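Local coordinates for nisin leader peptide-processing serine protease NisP (Lactococcus lactis subsp. lactis, PDB 4MZD), which is a subtilisin-like serine protease that probably cuts the leader peptide from the nisin precursor, a step in making this antibiotic, at residues Q207-G218 with R267-A278. Residues are numbered along the deposited sequence; the frame is centred on the assembly and turned at random.
Sequences QYLMISGSYDDG and RSIKVPGKVVDA
The extended chain of Arg267 passes the Tyr215 ring, its guanidinium plane turned 47° from it, and reaches Tyr215 OH and Tyr208 O with its guanidinium edge, both in plane. Arg267 NH1 donates to Tyr215 OH at 2.8 Å; NH1 and NH2 together clasp Tyr208 O, both from one face of its carbonyl plane. Asp221 also hydrogen-bonds the Tyr215 hydroxyl. Met210 CE sits 4.0 Å above the plane of the Tyr215 ring, over its centre, while the backbone at Ser268 lies at the ring's edge. Tyr208 CE1 comes to 3.6 Å from Asp277 CG, ring and carboxylate planes 55° apart; Asp249 holds the Tyr208 hydroxyl, Gly247 N and Arg488 the carboxylate. Met210 bends at chi3 (76°), and its SD takes a weak bond from Gly273 N and touches Ile269 CD1. Strand 275-278 pairs antiparallel with the end of strand 200-210, which earlier runs parallel to strands of the central sheet of the subtilisin-like fold. Farther out, a classic beta bulge puts Lys270 and Val271 opposite the single Ser214, whose O accepts both of their N-H groups. Between the two pairings, Ser212 OG accepts from Lys274 N at 2.8 Å, nearly straight at 168°. Leu209 CD1 meets Ala278 CB at 3.6 Å, and helix 222-238 covers the leucine.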
# COMPACT_ATOMS: atom_id res chain seq x y z
N GLN A 207 -0.29 10.76 2.89
CA GLN A 207 -0.10 11.97 3.67
C GLN A 207 -1.47 12.54 4.02
O GLN A 207 -2.46 12.31 3.32
CB GLN A 207 0.67 13.02 2.87
CG GLN A 207 -0.11 13.52 1.67
CD GLN A 207 0.72 14.34 0.69
OE1 GLN A 207 0.85 13.97 -0.46
NE2 GLN A 207 1.24 15.47 1.14
N TYR A 208 -1.52 13.31 5.10
CA TYR A 208 -2.75 14.01 5.45
C TYR A 208 -2.75 15.41 4.84
O TYR A 208 -1.77 16.16 4.95
CB TYR A 208 -2.94 14.10 6.97
CG TYR A 208 -2.94 12.73 7.61
CD1 TYR A 208 -3.96 11.83 7.34
CD2 TYR A 208 -1.91 12.33 8.44
CE1 TYR A 208 -3.95 10.56 7.88
CE2 TYR A 208 -1.89 11.06 8.99
CZ TYR A 208 -2.91 10.18 8.70
OH TYR A 208 -2.91 8.91 9.24
N LEU A 209 -3.87 15.75 4.20
CA LEU A 209 -4.06 17.06 3.58
C LEU A 209 -5.24 17.76 4.25
O LEU A 209 -6.30 17.16 4.40
CB LEU A 209 -4.35 16.89 2.09
CG LEU A 209 -3.29 16.16 1.27
CD1 LEU A 209 -3.76 15.97 -0.16
CD2 LEU A 209 -1.97 16.91 1.29
N MET A 210 -5.04 19.02 4.64
CA MET A 210 -6.16 19.84 5.11
C MET A 210 -6.58 20.68 3.92
O MET A 210 -5.84 21.56 3.48
CB MET A 210 -5.74 20.71 6.30
CG MET A 210 -6.93 21.29 7.10
SD MET A 210 -6.50 22.28 8.62
CE MET A 210 -5.96 23.81 7.83
N ILE A 211 -7.76 20.39 3.38
CA ILE A 211 -8.14 20.92 2.07
C ILE A 211 -9.10 22.10 2.14
O ILE A 211 -9.50 22.63 1.11
CB ILE A 211 -8.70 19.82 1.14
CG1 ILE A 211 -9.98 19.20 1.71
CG2 ILE A 211 -7.65 18.75 0.92
CD1 ILE A 211 -10.73 18.32 0.72
N SER A 212 -9.47 22.51 3.35
CA SER A 212 -10.20 23.75 3.57
C SER A 212 -9.63 24.38 4.83
O SER A 212 -8.71 23.82 5.44
CB SER A 212 -11.71 23.52 3.67
OG SER A 212 -12.06 22.75 4.81
N GLY A 213 -10.15 25.54 5.23
CA GLY A 213 -9.57 26.23 6.37
C GLY A 213 -8.21 26.80 6.02
O GLY A 213 -7.89 27.02 4.85
N SER A 214 -7.40 27.07 7.04
CA SER A 214 -6.11 27.70 6.81
C SER A 214 -5.10 27.40 7.89
O SER A 214 -5.44 27.26 9.07
CB SER A 214 -6.28 29.22 6.68
OG SER A 214 -6.82 29.77 7.86
N TYR A 215 -3.84 27.29 7.47
CA TYR A 215 -2.73 27.28 8.40
C TYR A 215 -2.36 28.73 8.74
O TYR A 215 -2.97 29.67 8.22
CB TYR A 215 -1.54 26.57 7.78
CG TYR A 215 -1.79 25.11 7.48
CD1 TYR A 215 -1.68 24.16 8.48
CD2 TYR A 215 -2.11 24.69 6.20
CE1 TYR A 215 -1.90 22.83 8.22
CE2 TYR A 215 -2.33 23.35 5.93
CZ TYR A 215 -2.22 22.41 6.95
OH TYR A 215 -2.40 21.06 6.71
N ASP A 216 -1.37 28.91 9.61
CA ASP A 216 -0.96 30.26 10.00
C ASP A 216 -0.60 31.12 8.80
O ASP A 216 -0.76 32.34 8.84
CB ASP A 216 0.22 30.20 10.98
CG ASP A 216 -0.22 29.85 12.40
OD1 ASP A 216 -1.44 29.82 12.66
OD2 ASP A 216 0.67 29.63 13.25
N ASP A 217 -0.12 30.51 7.73
CA ASP A 217 0.30 31.27 6.55
C ASP A 217 -0.86 31.64 5.63
O ASP A 217 -0.66 32.26 4.59
CB ASP A 217 1.41 30.55 5.77
CG ASP A 217 0.94 29.26 5.10
OD1 ASP A 217 -0.28 28.97 5.11
OD2 ASP A 217 1.80 28.54 4.55
N GLY A 218 -2.07 31.27 6.03
CA GLY A 218 -3.26 31.65 5.29
C GLY A 218 -3.68 30.68 4.20
O GLY A 218 -4.74 30.85 3.59
N ARG A 267 1.74 20.66 12.86
CA ARG A 267 1.50 21.77 11.95
C ARG A 267 0.90 22.93 12.70
O ARG A 267 0.41 22.76 13.82
CB ARG A 267 0.54 21.35 10.83
CG ARG A 267 1.01 20.18 10.01
CD ARG A 267 0.04 19.83 8.91
NE ARG A 267 0.38 18.52 8.37
CZ ARG A 267 -0.28 17.89 7.40
NH1 ARG A 267 -1.33 18.46 6.82
NH2 ARG A 267 0.12 16.68 7.02
N SER A 268 0.92 24.10 12.08
CA SER A 268 0.38 25.31 12.68
C SER A 268 -0.95 25.69 12.03
O SER A 268 -0.98 26.33 10.98
CB SER A 268 1.38 26.46 12.55
OG SER A 268 2.65 26.10 13.08
N ILE A 269 -2.05 25.30 12.67
CA ILE A 269 -3.38 25.48 12.11
C ILE A 269 -4.07 26.72 12.68
O ILE A 269 -4.09 26.92 13.90
CB ILE A 269 -4.25 24.23 12.35
CG1 ILE A 269 -3.65 23.02 11.63
CG2 ILE A 269 -5.69 24.48 11.92
CD1 ILE A 269 -4.31 21.70 11.95
N LYS A 270 -4.63 27.55 11.80
CA LYS A 270 -5.29 28.79 12.21
C LYS A 270 -6.80 28.61 12.23
O LYS A 270 -7.46 28.90 13.23
CB LYS A 270 -4.91 29.93 11.27
CG LYS A 270 -5.51 31.27 11.67
CD LYS A 270 -5.75 32.18 10.48
CE LYS A 270 -4.45 32.72 9.90
NZ LYS A 270 -3.69 31.69 9.15
N VAL A 271 -7.35 28.18 11.10
CA VAL A 271 -8.77 27.85 11.00
C VAL A 271 -8.88 26.40 10.54
O VAL A 271 -8.49 26.07 9.42
CB VAL A 271 -9.49 28.76 9.98
CG1 VAL A 271 -10.96 28.38 9.88
CG2 VAL A 271 -9.34 30.22 10.38
N PRO A 272 -9.39 25.52 11.41
CA PRO A 272 -9.47 24.11 11.04
C PRO A 272 -10.37 23.89 9.83
O PRO A 272 -11.42 24.52 9.71
CB PRO A 272 -10.10 23.46 12.28
CG PRO A 272 -9.81 24.39 13.40
CD PRO A 272 -9.84 25.77 12.80
N GLY A 273 -9.93 23.01 8.95
CA GLY A 273 -10.71 22.63 7.80
C GLY A 273 -10.80 21.11 7.68
O GLY A 273 -10.39 20.38 8.59
N LYS A 274 -11.34 20.64 6.57
CA LYS A 274 -11.47 19.22 6.32
C LYS A 274 -10.11 18.56 6.12
O LYS A 274 -9.31 19.01 5.30
CB LYS A 274 -12.34 18.99 5.07
CG LYS A 274 -12.49 17.54 4.65
CD LYS A 274 -13.27 16.71 5.66
CE LYS A 274 -13.46 15.28 5.16
NZ LYS A 274 -14.32 14.46 6.06
N VAL A 275 -9.87 17.48 6.85
CA VAL A 275 -8.65 16.70 6.70
C VAL A 275 -8.96 15.39 5.99
O VAL A 275 -9.96 14.73 6.30
CB VAL A 275 -8.02 16.39 8.07
CG1 VAL A 275 -6.70 15.65 7.88
CG2 VAL A 275 -7.82 17.67 8.86
N VAL A 276 -8.11 15.05 5.03
CA VAL A 276 -8.22 13.78 4.32
C VAL A 276 -6.89 13.02 4.37
O VAL A 276 -5.82 13.62 4.49
CB VAL A 276 -8.68 13.97 2.86
CG1 VAL A 276 -10.03 14.67 2.82
CG2 VAL A 276 -7.65 14.75 2.06
N ASP A 277 -7.00 11.70 4.27
CA ASP A 277 -5.88 10.76 4.17
C ASP A 277 -5.75 10.49 2.67
O ASP A 277 -6.61 9.85 2.07
CB ASP A 277 -6.26 9.50 4.96
CG ASP A 277 -5.10 8.54 5.19
OD1 ASP A 277 -4.06 8.67 4.50
OD2 ASP A 277 -5.24 7.63 6.04
N ALA A 278 -4.70 11.05 2.05
CA ALA A 278 -4.53 11.01 0.60
C ALA A 278 -3.34 10.13 0.17
O ALA A 278 -2.29 10.16 0.81
CB ALA A 278 -4.35 12.42 0.07
O HOH W 1 -1.22 27.72 15.06